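PDB 6OZE: endonuclease V from Homo sapiens, which probably cleaves RNA at sites carrying inosine, the product of adenosine deamination, by metal-ion-dependent hydrolysis of the phosphodiester backbone. Local coordinates for residues A[11-16]-A[88-93]; A[26-31]-A[111-116]; A[45-50]-A[77-82]; A[199-204]-A[214-219]. The protein carries 4 engineered substitutions. All coordinates share one frame; numbering follows the deposited sequence.

From the N terminus, helix 3-17 supplies the first half of contact 1 and the loop after it the first half of contact 2. Contact 3 closes first: 77-82 returns to 45-50 around strand 54-63, so it nests inside the loops of both earlier contacts. Contact 1 then closes at the start of helix 89-106, and contact 2 at the approach to strand 115-118. Because their segments alternate, contacts 1 and 2 cross. Contact 4 follows in series, setting helix 209-218 on strand 199-205. Contacts 2, 3 and 4 reach the same mixed sheet. Arg-91 hydrogen-bonds to the carbonyl of Ala-81, joining contacts 1 and 3, and Arg-214 to that of Asp-31, joining contacts 2 and 4.

Contact 1 (A[11-16]-A[88-93]); sequences REQARL and LAFREV
Phe-90 presents the edge of its ring to helix 3-17, where two consecutive side chains receive it. The closer approach is from Gln-13, whose CG lies 3.6 Å from Phe-90 CE2, with its amide turned 48° from the ring plane. Glu-12 comes to the neighbouring part of the rim, its CG 4.1 Å from Phe-90 CE1. Both touch chiefly through aliphatic carbon, the part of a long polar side chain that suits the edge of a phenyl ring.

The second shell fixes these two chains. Glu-12 is bent about its CB-CG bond (chi2 68°), which turns its carboxylate away from Phe-90 and back along its own helix to Arg-15. There the guanidinium grips it side-on: Arg-15 NE lies 2.7 Å from Glu-12 OE1, and Arg-15 NH2 2.9 Å from Glu-12 OE2. Gln-13 instead runs extended past the ring, so that its NE2 can donate to the carbonyl of Gly-86, while its OE1 takes a weak bond from Arg-126. Outside the two segments, Trp-9 stacks on the Phe-90 ring and His-133 meets it edge-to-face.

The contact thus joins the N-terminal helix to the beginning of helix 89-106. Its chemistry divides each polar side chain in two: the methylenes pack on an aromatic rim, while the charged or amide ends are satisfied elsewhere, which leaves the interface itself held by van der Waals contact.

Contact 2 (A[26-31]-A[111-116]); sequences EAWQRD and MPQVLL
Trp-28 projects from a short 3-10 segment, residues 27-30, onto Val-114 and Gln-113, just where the chain enters strand 115-118 of the RNase H-like central sheet. The dense part of the contact is apolar. The far corner of the six-membered ring meets the branched side chain of Val-114 obliquely, with Trp-28 CH2 3.7 Å from Val-114 CB. A beta-branched residue suits this place because its bulk sits close to the backbone and fills the short distance to the indole. Gln-29 CG lies 3.3 Å above one face of the indole, near the rim. The indole reaches Val-114 because chi1 of Trp-28 is 64°, with CG lodged between the backbone N and the carbonyl carbon. Phe-34 and Met-207 add further cover.

The side chain of Gln-113 fits more loosely, although its carbonyl O lies at the indole edge, 3.7 Å from Trp-28 CZ2. Side chain and indole slide past each other in opposite directions, amide and ring planes 59° apart, and Gln-113 NE2 comes no nearer than 3.9 Å to Trp-28 CD1. Its amide is engaged elsewhere: OE1 accepts from the backbone N of Gln-38 and Arg-39, and NE2 donates to Gly-36 O, so the glutamine ties this turn to the chain entering strand 39-47. Gln-38 itself belongs to a sodium site. The polar edge of the indole is served by a water, which lies in the ring plane, accepts from Trp-28 NE1 at 3.1 Å and donates to Gln-113 O at 2.8 Å.

Contact 3 (A[45-50]-A[77-82]); sequences VSFVAG and VSLTAP. Unlike the reference sequence in segment 45-50: Ala-49 (reference Lys).
Leu-79 spans the gap to Phe-47 and Val-45, and nearly the whole contact passes through its side chain. At its root, Leu-79 CB is still 4.5 Å from Phe-47 CE2. With chi1 at -52°, CG stands anti to the carbonyl carbon and leans toward the other segment, coming to 4.1 Å from Phe-47 CE2. The two branches then part. CD1 makes the main touch: it sits 3.4 Å from Phe-47 CE2 and equally close to CZ, a snug approach that meets the ring obliquely. The same methyl faces Val-45 end to end, 4.1 Å from Val-45 CG1. The other branch turns back to its own segment, where Leu-79 CD2 rests 3.6 Å from Val-77 CG2. Leucine suits the position because its fork lets one methyl serve the ring while the other packs on the strand it came from.

Leu-79 is the centre of an inverse gamma turn, where the chain leaves strand 69-78. Beneath the contact runs strand 54-63, whose Ala-55 touches both Val-45 and Leu-79; so small a side chain lets these residues from either side approach above it. Phe-95 of helix 89-106 covers Leu-79, while Arg-91 of the same helix packs on Phe-47 and hydrogen-bonds to Ala-81 O.

Strands 39-47, 54-63 and 69-78 follow one another in antiparallel order, and side chains of the first strand and of the turn just beyond the third close over the second. Such a three-stranded meander, packed against a helix, is the opening element of the RNase H-like fold.

Contact 4 (A[199-204]-A[214-219]); sequences LYISVG and RLTSAC. Engineered in segment 214-219: Ser-217 (natural residue Cys), Ala-218 (natural residue Cys).
Thr-216 meets the methyls of Ile-201 and Leu-199 with its own methyl, CG2, and no flat group takes part across the interface; the one ring of segment 199-204, that of Tyr-200, is turned elsewhere, meeting His-161 with planes at about 25° while its OH hydrogen-bonds to His-161 NE2. The centre of the contact is Thr-216 CG2. Ile-201 reaches it tip to tip, its CD1 3.7 Å away, and Leu-199 CD1 comes in obliquely to 4.0 Å from the same methyl. Thr-216 OG1 also borders Ile-201. As alternate residues of a strand, Leu-199 and Ile-201 direct their side chains to one side of the sheet, where the helix lies.

With chi1 of -58°, Thr-216 sets CG2 anti to its backbone N and leaves OG1 beside that nitrogen, within range of the helix carbonyl one turn back. OG1 bonds there to Ala-212 O. Val-143 and Leu-189, from the two strands flanking 199-205, also pack on Thr-216, so helix 209-218 rests across three strands of the central sheet.

Threonine can therefore behave as an apolar residue in this buried place: its hydroxyl is paid for within its own helix, which leaves the methyl for the sheet.

Contact 1 (A[11-16]-A[88-93])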
loop_
_atom_site.group_PDB
_atom_site.type_symbol
_atom_site.label_atom_id
_atom_site.label_comp_id
_atom_site.label_asym_id
_atom_site.label_seq_id
_atom_site.Cartn_x
_atom_site.Cartn_y
_atom_site.Cartn_z
ATOM N N ARG A 11 -3.880 -20.394 -6.672
ATOM C CA ARG A 11 -2.909 -20.722 -7.705
ATOM C C ARG A 11 -2.436 -19.467 -8.434
ATOM O O ARG A 11 -1.262 -19.360 -8.809
ATOM C CB ARG A 11 -3.532 -21.723 -8.677
ATOM C CG ARG A 11 -2.518 -22.532 -9.420
ATOM C CD ARG A 11 -2.705 -22.376 -10.900
ATOM N NE ARG A 11 -3.458 -23.479 -11.472
ATOM C CZ ARG A 11 -3.487 -23.754 -12.768
ATOM N NH1 ARG A 11 -2.802 -23.003 -13.620
ATOM N NH2 ARG A 11 -4.194 -24.780 -13.211
ATOM N N GLU A 12 -3.334 -18.502 -8.643
ATOM C CA GLU A 12 -2.936 -17.263 -9.300
ATOM C C GLU A 12 -2.050 -16.413 -8.390
ATOM O O GLU A 12 -1.107 -15.765 -8.860
ATOM C CB GLU A 12 -4.187 -16.498 -9.752
ATOM C CG GLU A 12 -3.939 -15.128 -10.378
ATOM C CD GLU A 12 -3.243 -15.184 -11.734
ATOM O OE1 GLU A 12 -2.835 -16.284 -12.164
ATOM O OE2 GLU A 12 -3.096 -14.108 -12.359
ATOM N N GLN A 13 -2.333 -16.396 -7.082
ATOM C CA GLN A 13 -1.420 -15.726 -6.164
ATOM C C GLN A 13 -0.035 -16.345 -6.240
ATOM O O GLN A 13 0.968 -15.629 -6.299
ATOM C CB GLN A 13 -1.949 -15.814 -4.735
ATOM C CG GLN A 13 -3.118 -14.897 -4.474
ATOM C CD GLN A 13 -3.623 -15.019 -3.049
ATOM O OE1 GLN A 13 -3.642 -16.108 -2.483
ATOM N NE2 GLN A 13 -4.044 -13.898 -2.470
ATOM N N ALA A 14 0.037 -17.680 -6.276
ATOM C CA ALA A 14 1.329 -18.354 -6.368
ATOM C C ALA A 14 2.027 -18.021 -7.679
ATOM O O ALA A 14 3.239 -17.775 -7.701
ATOM C CB ALA A 14 1.154 -19.868 -6.213
ATOM N N ARG A 15 1.273 -17.989 -8.784
ATOM C CA ARG A 15 1.871 -17.651 -10.074
ATOM C C ARG A 15 2.499 -16.271 -10.031
ATOM O O ARG A 15 3.627 -16.068 -10.496
ATOM C CB ARG A 15 0.801 -17.683 -11.173
ATOM C CG ARG A 15 1.350 -17.366 -12.575
ATOM C CD ARG A 15 0.259 -17.427 -13.661
ATOM N NE ARG A 15 -0.576 -16.216 -13.686
ATOM C CZ ARG A 15 -0.448 -15.235 -14.582
ATOM N NH1 ARG A 15 0.496 -15.297 -15.514
ATOM N NH2 ARG A 15 -1.278 -14.199 -14.565
ATOM N N LEU A 16 1.763 -15.305 -9.502
ATOM C CA LEU A 16 2.225 -13.925 -9.517
ATOM C C LEU A 16 3.307 -13.679 -8.472
ATOM O O LEU A 16 4.233 -12.896 -8.715
ATOM C CB LEU A 16 1.042 -12.982 -9.300
ATOM C CG LEU A 16 -0.016 -13.039 -10.409
ATOM C CD1 LEU A 16 -1.117 -12.048 -10.083
ATOM C CD2 LEU A 16 0.614 -12.723 -11.747
ATOM N N LEU A 88 -8.321 -10.206 -0.626
ATOM C CA LEU A 88 -8.872 -8.880 -0.891
ATOM C C LEU A 88 -8.366 -8.308 -2.205
ATOM O O LEU A 88 -9.105 -7.602 -2.902
ATOM C CB LEU A 88 -8.522 -7.921 0.252
ATOM C CG LEU A 88 -8.892 -6.446 0.047
ATOM C CD1 LEU A 88 -10.392 -6.273 -0.158
ATOM C CD2 LEU A 88 -8.413 -5.597 1.211
ATOM N N ALA A 89 -7.114 -8.602 -2.565
ATOM C CA ALA A 89 -6.548 -8.013 -3.773
ATOM C C ALA A 89 -7.369 -8.356 -5.010
ATOM O O ALA A 89 -7.423 -7.562 -5.956
ATOM C CB ALA A 89 -5.088 -8.436 -3.953
ATOM N N PHE A 90 -8.034 -9.519 -5.024
ATOM C CA PHE A 90 -8.853 -9.874 -6.174
ATOM C C PHE A 90 -10.056 -8.958 -6.325
ATOM O O PHE A 90 -10.602 -8.847 -7.428
ATOM C CB PHE A 90 -9.269 -11.343 -6.107
ATOM C CG PHE A 90 -8.137 -12.288 -6.367
ATOM C CD1 PHE A 90 -7.816 -12.666 -7.663
ATOM C CD2 PHE A 90 -7.372 -12.774 -5.325
ATOM C CE1 PHE A 90 -6.759 -13.526 -7.901
ATOM C CE2 PHE A 90 -6.303 -13.630 -5.561
ATOM C CZ PHE A 90 -5.999 -14.010 -6.847
ATOM N N ARG A 91 -10.480 -8.299 -5.252
ATOM C CA ARG A 91 -11.574 -7.340 -5.349
ATOM C C ARG A 91 -11.107 -5.970 -5.812
ATOM O O ARG A 91 -11.834 -5.295 -6.550
ATOM C CB ARG A 91 -12.266 -7.194 -3.992
ATOM C CG ARG A 91 -12.442 -8.508 -3.254
ATOM C CD ARG A 91 -13.835 -8.641 -2.704
ATOM N NE ARG A 91 -14.196 -7.569 -1.790
ATOM C CZ ARG A 91 -15.438 -7.129 -1.622
ATOM N NH1 ARG A 91 -16.435 -7.652 -2.321
ATOM N NH2 ARG A 91 -15.684 -6.159 -0.761
ATOM N N GLU A 92 -9.908 -5.552 -5.409
ATOM C CA GLU A 92 -9.443 -4.172 -5.542
ATOM C C GLU A 92 -8.486 -3.945 -6.702
ATOM O O GLU A 92 -8.571 -2.911 -7.378
ATOM C CB GLU A 92 -8.736 -3.732 -4.256
ATOM C CG GLU A 92 -9.633 -3.628 -3.043
ATOM C CD GLU A 92 -8.902 -3.047 -1.847
ATOM O OE1 GLU A 92 -7.732 -2.642 -2.011
ATOM O OE2 GLU A 92 -9.496 -2.987 -0.752
ATOM N N VAL A 93 -7.554 -4.875 -6.933
ATOM C CA VAL A 93 -6.527 -4.654 -7.960
ATOM C C VAL A 93 -7.088 -4.348 -9.340
ATOM O O VAL A 93 -6.528 -3.470 -10.025
ATOM C CB VAL A 93 -5.488 -5.785 -7.937
ATOM C CG1 VAL A 93 -4.606 -5.712 -9.170
ATOM C CG2 VAL A 93 -4.623 -5.696 -6.691
#

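Contact 2 (A[26-31]-A[111-116])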
loop_
_atom_site.group_PDB
_atom_site.type_symbol
_atom_site.label_atom_id
_atom_site.label_comp_id
_atom_site.label_asym_id
_atom_site.label_seq_id
_atom_site.Cartn_x
_atom_site.Cartn_y
_atom_site.Cartn_z
ATOM N N GLU A 26 16.061 0.522 -8.858
ATOM C CA GLU A 26 16.277 1.843 -9.433
ATOM C C GLU A 26 17.348 2.579 -8.645
ATOM O O GLU A 26 17.438 2.432 -7.423
ATOM C CB GLU A 26 14.993 2.666 -9.384
ATOM C CG GLU A 26 13.759 1.897 -9.851
ATOM C CD GLU A 26 13.921 1.341 -11.251
ATOM O OE1 GLU A 26 14.402 2.080 -12.140
ATOM O OE2 GLU A 26 13.589 0.154 -11.459
ATOM N N ALA A 27 18.153 3.376 -9.357
ATOM C CA ALA A 27 19.213 4.139 -8.706
ATOM C C ALA A 27 18.660 5.042 -7.609
ATOM O O ALA A 27 19.296 5.211 -6.561
ATOM C CB ALA A 27 19.982 4.961 -9.738
ATOM N N TRP A 28 17.478 5.630 -7.823
ATOM C CA TRP A 28 16.958 6.570 -6.833
ATOM C C TRP A 28 16.686 5.895 -5.498
ATOM O O TRP A 28 16.748 6.546 -4.453
ATOM C CB TRP A 28 15.719 7.316 -7.345
ATOM C CG TRP A 28 14.498 6.466 -7.615
ATOM C CD1 TRP A 28 14.075 6.018 -8.836
ATOM C CD2 TRP A 28 13.535 5.988 -6.658
ATOM N NE1 TRP A 28 12.916 5.286 -8.701
ATOM C CE2 TRP A 28 12.560 5.253 -7.377
ATOM C CE3 TRP A 28 13.399 6.111 -5.269
ATOM C CZ2 TRP A 28 11.478 4.627 -6.751
ATOM C CZ3 TRP A 28 12.320 5.494 -4.647
ATOM C CH2 TRP A 28 11.364 4.766 -5.395
ATOM N N GLN A 29 16.400 4.592 -5.507
ATOM C CA GLN A 29 16.093 3.887 -4.270
ATOM C C GLN A 29 17.323 3.683 -3.405
ATOM O O GLN A 29 17.185 3.459 -2.198
ATOM C CB GLN A 29 15.466 2.529 -4.597
ATOM C CG GLN A 29 14.139 2.628 -5.322
ATOM C CD GLN A 29 13.691 1.289 -5.846
ATOM O OE1 GLN A 29 14.484 0.557 -6.438
ATOM N NE2 GLN A 29 12.422 0.945 -5.617
ATOM N N ARG A 30 18.512 3.740 -3.997
ATOM C CA ARG A 30 19.761 3.490 -3.299
ATOM C C ARG A 30 20.460 4.776 -2.884
ATOM O O ARG A 30 21.617 4.735 -2.459
ATOM C CB ARG A 30 20.683 2.618 -4.157
ATOM C CG ARG A 30 20.046 1.282 -4.569
ATOM C CD ARG A 30 20.990 0.418 -5.388
ATOM N NE ARG A 30 21.111 0.872 -6.771
ATOM C CZ ARG A 30 20.452 0.335 -7.795
ATOM N NH1 ARG A 30 19.624 -0.681 -7.597
ATOM N NH2 ARG A 30 20.626 0.812 -9.020
ATOM N N ASP A 31 19.789 5.914 -3.010
ATOM C CA ASP A 31 20.344 7.193 -2.588
ATOM C C ASP A 31 19.698 7.630 -1.284
ATOM O O ASP A 31 18.482 7.505 -1.125
ATOM C CB ASP A 31 20.058 8.256 -3.645
ATOM C CG ASP A 31 20.713 9.578 -3.320
ATOM O OD1 ASP A 31 21.923 9.719 -3.593
ATOM O OD2 ASP A 31 20.027 10.462 -2.769
ATOM N N MET A 111 3.473 9.647 -14.783
ATOM C CA MET A 111 3.438 8.316 -14.191
ATOM C C MET A 111 4.290 8.297 -12.932
ATOM O O MET A 111 5.407 8.838 -12.932
ATOM C CB MET A 111 3.982 7.279 -15.170
ATOM C CG MET A 111 2.929 6.715 -16.112
ATOM S SD MET A 111 1.704 5.718 -15.234
ATOM C CE MET A 111 2.736 4.463 -14.490
ATOM N N PRO A 112 3.809 7.703 -11.853
ATOM C CA PRO A 112 4.625 7.614 -10.639
ATOM C C PRO A 112 5.790 6.651 -10.817
ATOM O O PRO A 112 5.719 5.677 -11.568
ATOM C CB PRO A 112 3.637 7.086 -9.597
ATOM C CG PRO A 112 2.577 6.373 -10.387
ATOM C CD PRO A 112 2.452 7.162 -11.664
ATOM N N GLN A 113 6.870 6.916 -10.081
ATOM C CA GLN A 113 8.003 5.997 -10.068
ATOM C C GLN A 113 7.861 4.917 -9.004
ATOM O O GLN A 113 8.636 3.944 -9.009
ATOM C CB GLN A 113 9.299 6.786 -9.847
ATOM C CG GLN A 113 9.654 7.680 -11.023
ATOM C CD GLN A 113 10.601 8.780 -10.633
ATOM O OE1 GLN A 113 10.174 9.806 -10.113
ATOM N NE2 GLN A 113 11.896 8.574 -10.862
ATOM N N VAL A 114 6.896 5.078 -8.105
ATOM C CA VAL A 114 6.647 4.150 -7.007
ATOM C C VAL A 114 5.239 4.442 -6.509
ATOM O O VAL A 114 4.782 5.589 -6.539
ATOM C CB VAL A 114 7.711 4.351 -5.887
ATOM C CG1 VAL A 114 7.741 5.819 -5.406
ATOM C CG2 VAL A 114 7.448 3.419 -4.703
ATOM N N LEU A 115 4.552 3.406 -6.038
ATOM C CA LEU A 115 3.227 3.558 -5.452
ATOM C C LEU A 115 3.296 3.213 -3.976
ATOM O O LEU A 115 3.848 2.169 -3.607
ATOM C CB LEU A 115 2.223 2.594 -6.098
ATOM C CG LEU A 115 1.903 2.761 -7.579
ATOM C CD1 LEU A 115 0.937 1.640 -8.014
ATOM C CD2 LEU A 115 1.283 4.122 -7.809
ATOM N N LEU A 116 2.703 4.062 -3.154
ATOM C CA LEU A 116 2.388 3.727 -1.773
ATOM C C LEU A 116 0.939 3.255 -1.751
ATOM O O LEU A 116 0.031 3.992 -2.167
ATOM C CB LEU A 116 2.573 4.927 -0.851
ATOM C CG LEU A 116 3.969 5.567 -0.832
ATOM C CD1 LEU A 116 4.041 6.609 0.287
ATOM C CD2 LEU A 116 5.091 4.527 -0.666
HETATM O O HOH W 1 10.946 3.859 -10.636
#

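Contact 3 (A[45-50]-A[77-82])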
loop_
_atom_site.group_PDB
_atom_site.type_symbol
_atom_site.label_atom_id
_atom_site.label_comp_id
_atom_site.label_asym_id
_atom_site.label_seq_id
_atom_site.Cartn_x
_atom_site.Cartn_y
_atom_site.Cartn_z
ATOM N N VAL A 45 -8.748 2.249 -2.064
ATOM C CA VAL A 45 -10.120 1.814 -2.291
ATOM C C VAL A 45 -10.868 1.962 -0.981
ATOM O O VAL A 45 -10.401 1.486 0.062
ATOM C CB VAL A 45 -10.200 0.361 -2.795
ATOM C CG1 VAL A 45 -11.671 -0.054 -2.979
ATOM C CG2 VAL A 45 -9.456 0.234 -4.095
ATOM N N SER A 46 -12.031 2.609 -1.030
ATOM C CA SER A 46 -12.844 2.843 0.152
ATOM C C SER A 46 -14.274 2.449 -0.141
ATOM O O SER A 46 -14.849 2.920 -1.122
ATOM C CB SER A 46 -12.829 4.326 0.534
ATOM O OG SER A 46 -11.536 4.691 1.006
ATOM N N PHE A 47 -14.860 1.632 0.727
ATOM C CA PHE A 47 -16.247 1.232 0.560
ATOM C C PHE A 47 -17.197 2.335 0.993
ATOM O O PHE A 47 -16.918 3.110 1.915
ATOM C CB PHE A 47 -16.549 -0.024 1.369
ATOM C CG PHE A 47 -15.837 -1.226 0.871
ATOM C CD1 PHE A 47 -14.563 -1.525 1.319
ATOM C CD2 PHE A 47 -16.429 -2.047 -0.069
ATOM C CE1 PHE A 47 -13.894 -2.631 0.852
ATOM C CE2 PHE A 47 -15.770 -3.151 -0.536
ATOM C CZ PHE A 47 -14.495 -3.446 -0.073
ATOM N N VAL A 48 -18.331 2.402 0.300
ATOM C CA VAL A 48 -19.438 3.235 0.742
ATOM C C VAL A 48 -19.981 2.683 2.051
ATOM O O VAL A 48 -20.301 1.490 2.150
ATOM C CB VAL A 48 -20.527 3.268 -0.340
ATOM C CG1 VAL A 48 -21.753 4.024 0.146
ATOM C CG2 VAL A 48 -19.951 3.895 -1.594
ATOM N N ALA A 49 -20.090 3.555 3.056
ATOM C CA ALA A 49 -20.577 3.152 4.373
ATOM C C ALA A 49 -21.891 2.395 4.255
ATOM O O ALA A 49 -22.796 2.800 3.520
ATOM C CB ALA A 49 -20.767 4.388 5.254
ATOM N N GLY A 50 -21.986 1.282 4.977
ATOM C CA GLY A 50 -23.154 0.433 4.862
ATOM C C GLY A 50 -23.210 -0.370 3.587
ATOM O O GLY A 50 -24.295 -0.801 3.182
ATOM N N VAL A 77 -16.912 2.364 -8.207
ATOM C CA VAL A 77 -16.795 1.024 -8.765
ATOM C C VAL A 77 -17.638 0.071 -7.929
ATOM O O VAL A 77 -18.003 0.365 -6.791
ATOM C CB VAL A 77 -15.323 0.538 -8.792
ATOM C CG1 VAL A 77 -14.460 1.460 -9.656
ATOM C CG2 VAL A 77 -14.764 0.467 -7.384
ATOM N N SER A 78 -17.954 -1.084 -8.510
ATOM C CA SER A 78 -18.687 -2.140 -7.818
ATOM C C SER A 78 -17.768 -3.346 -7.656
ATOM O O SER A 78 -17.353 -3.940 -8.654
ATOM C CB SER A 78 -19.930 -2.542 -8.608
ATOM O OG SER A 78 -20.867 -1.480 -8.655
ATOM N N LEU A 79 -17.464 -3.701 -6.407
ATOM C CA LEU A 79 -16.551 -4.804 -6.087
ATOM C C LEU A 79 -17.380 -6.075 -5.994
ATOM O O LEU A 79 -17.867 -6.452 -4.926
ATOM C CB LEU A 79 -15.815 -4.539 -4.778
ATOM C CG LEU A 79 -15.078 -3.209 -4.603
ATOM C CD1 LEU A 79 -14.067 -3.304 -3.471
ATOM C CD2 LEU A 79 -14.381 -2.794 -5.862
ATOM N N THR A 80 -17.546 -6.746 -7.130
ATOM C CA THR A 80 -18.449 -7.885 -7.193
ATOM C C THR A 80 -17.773 -9.219 -6.887
ATOM O O THR A 80 -18.476 -10.211 -6.666
ATOM C CB THR A 80 -19.150 -7.916 -8.554
ATOM O OG1 THR A 80 -18.168 -7.840 -9.596
ATOM C CG2 THR A 80 -20.107 -6.742 -8.679
ATOM N N ALA A 81 -16.447 -9.268 -6.858
ATOM C CA ALA A 81 -15.768 -10.489 -6.449
ATOM C C ALA A 81 -16.065 -10.769 -4.976
ATOM O O ALA A 81 -16.177 -9.836 -4.176
ATOM C CB ALA A 81 -14.260 -10.358 -6.655
ATOM N N PRO A 82 -16.218 -12.033 -4.592
ATOM C CA PRO A 82 -16.505 -12.342 -3.189
ATOM C C PRO A 82 -15.365 -11.924 -2.273
ATOM O O PRO A 82 -14.196 -11.878 -2.666
ATOM C CB PRO A 82 -16.697 -13.865 -3.188
ATOM C CG PRO A 82 -16.091 -14.339 -4.477
ATOM C CD PRO A 82 -16.276 -13.227 -5.451
#

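Contact 4 (A[199-204]-A[214-219])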
loop_
_atom_site.group_PDB
_atom_site.type_symbol
_atom_site.label_atom_id
_atom_site.label_comp_id
_atom_site.label_asym_id
_atom_site.label_seq_id
_atom_site.Cartn_x
_atom_site.Cartn_y
_atom_site.Cartn_z
ATOM N N LEU A 199 2.875 2.824 11.702
ATOM C CA LEU A 199 2.423 2.212 10.467
ATOM C C LEU A 199 3.152 0.892 10.278
ATOM O O LEU A 199 4.247 0.682 10.797
ATOM C CB LEU A 199 2.768 3.106 9.282
ATOM C CG LEU A 199 2.436 4.585 9.376
ATOM C CD1 LEU A 199 3.003 5.292 8.150
ATOM C CD2 LEU A 199 0.939 4.778 9.450
ATOM N N TYR A 200 2.540 -0.014 9.531
ATOM C CA TYR A 200 3.147 -1.316 9.272
ATOM C C TYR A 200 3.510 -1.369 7.794
ATOM O O TYR A 200 2.627 -1.378 6.917
ATOM C CB TYR A 200 2.221 -2.450 9.707
ATOM C CG TYR A 200 1.950 -2.364 11.179
ATOM C CD1 TYR A 200 2.846 -2.903 12.099
ATOM C CD2 TYR A 200 0.853 -1.673 11.672
ATOM C CE1 TYR A 200 2.629 -2.801 13.451
ATOM C CE2 TYR A 200 0.629 -1.568 13.028
ATOM C CZ TYR A 200 1.524 -2.133 13.918
ATOM O OH TYR A 200 1.311 -2.031 15.273
ATOM N N ILE A 201 4.808 -1.390 7.517
ATOM C CA ILE A 201 5.341 -1.234 6.169
ATOM C C ILE A 201 5.850 -2.581 5.684
ATOM O O ILE A 201 6.543 -3.289 6.419
ATOM C CB ILE A 201 6.499 -0.217 6.166
ATOM C CG1 ILE A 201 6.081 1.097 6.852
ATOM C CG2 ILE A 201 7.018 -0.007 4.730
ATOM C CD1 ILE A 201 4.834 1.716 6.288
ATOM N N SER A 202 5.527 -2.930 4.432
ATOM C CA SER A 202 6.103 -4.137 3.864
ATOM C C SER A 202 6.349 -3.930 2.379
ATOM O O SER A 202 5.777 -3.029 1.754
ATOM C CB SER A 202 5.236 -5.363 4.146
ATOM O OG SER A 202 3.947 -5.198 3.556
ATOM N N VAL A 203 7.262 -4.738 1.838
ATOM C CA VAL A 203 7.586 -4.650 0.418
ATOM C C VAL A 203 6.398 -5.124 -0.396
ATOM O O VAL A 203 5.834 -6.190 -0.132
ATOM C CB VAL A 203 8.810 -5.514 0.095
ATOM C CG1 VAL A 203 9.007 -5.614 -1.412
ATOM C CG2 VAL A 203 10.060 -4.951 0.777
ATOM N N GLY A 204 6.033 -4.341 -1.406
ATOM C CA GLY A 204 5.137 -4.832 -2.428
ATOM C C GLY A 204 5.920 -5.468 -3.557
ATOM O O GLY A 204 5.830 -6.676 -3.790
ATOM N N ARG A 214 12.229 3.983 4.646
ATOM C CA ARG A 214 12.763 5.336 4.553
ATOM C C ARG A 214 11.903 6.211 3.649
ATOM O O ARG A 214 11.672 7.387 3.957
ATOM C CB ARG A 214 14.203 5.295 4.068
ATOM C CG ARG A 214 15.131 4.600 5.047
ATOM C CD ARG A 214 16.576 5.011 4.838
ATOM N NE ARG A 214 16.955 5.006 3.427
ATOM C CZ ARG A 214 17.072 6.099 2.680
ATOM N NH1 ARG A 214 17.420 5.991 1.405
ATOM N NH2 ARG A 214 16.838 7.296 3.209
ATOM N N LEU A 215 11.435 5.666 2.526
ATOM C CA LEU A 215 10.575 6.446 1.642
ATOM C C LEU A 215 9.273 6.813 2.340
ATOM O O LEU A 215 8.789 7.946 2.219
ATOM C CB LEU A 215 10.246 5.641 0.377
ATOM C CG LEU A 215 9.271 6.318 -0.587
ATOM C CD1 LEU A 215 9.846 7.635 -1.076
ATOM C CD2 LEU A 215 8.962 5.378 -1.758
ATOM N N THR A 216 8.680 5.860 3.061
ATOM C CA THR A 216 7.438 6.163 3.769
ATOM C C THR A 216 7.651 7.286 4.777
ATOM O O THR A 216 6.820 8.197 4.894
ATOM C CB THR A 216 6.926 4.895 4.452
ATOM O OG1 THR A 216 6.723 3.886 3.454
ATOM C CG2 THR A 216 5.580 5.163 5.119
ATOM N N SER A 217 8.756 7.233 5.524
ATOM C CA SER A 217 9.067 8.330 6.436
ATOM C C SER A 217 9.200 9.651 5.688
ATOM O O SER A 217 8.666 10.680 6.129
ATOM C CB SER A 217 10.341 8.027 7.235
ATOM O OG SER A 217 10.455 8.906 8.338
ATOM N N ALA A 218 9.900 9.642 4.550
ATOM C CA ALA A 218 10.123 10.867 3.792
ATOM C C ALA A 218 8.822 11.450 3.259
ATOM O O ALA A 218 8.722 12.672 3.063
ATOM C CB ALA A 218 11.092 10.585 2.646
ATOM N N CYS A 219 7.821 10.601 3.046
ATOM C CA CYS A 219 6.538 11.035 2.511
ATOM C C CYS A 219 5.534 11.415 3.585
ATOM O O CYS A 219 4.405 11.777 3.244
ATOM C CB CYS A 219 5.934 9.948 1.607
ATOM S SG CYS A 219 6.815 9.749 0.079
#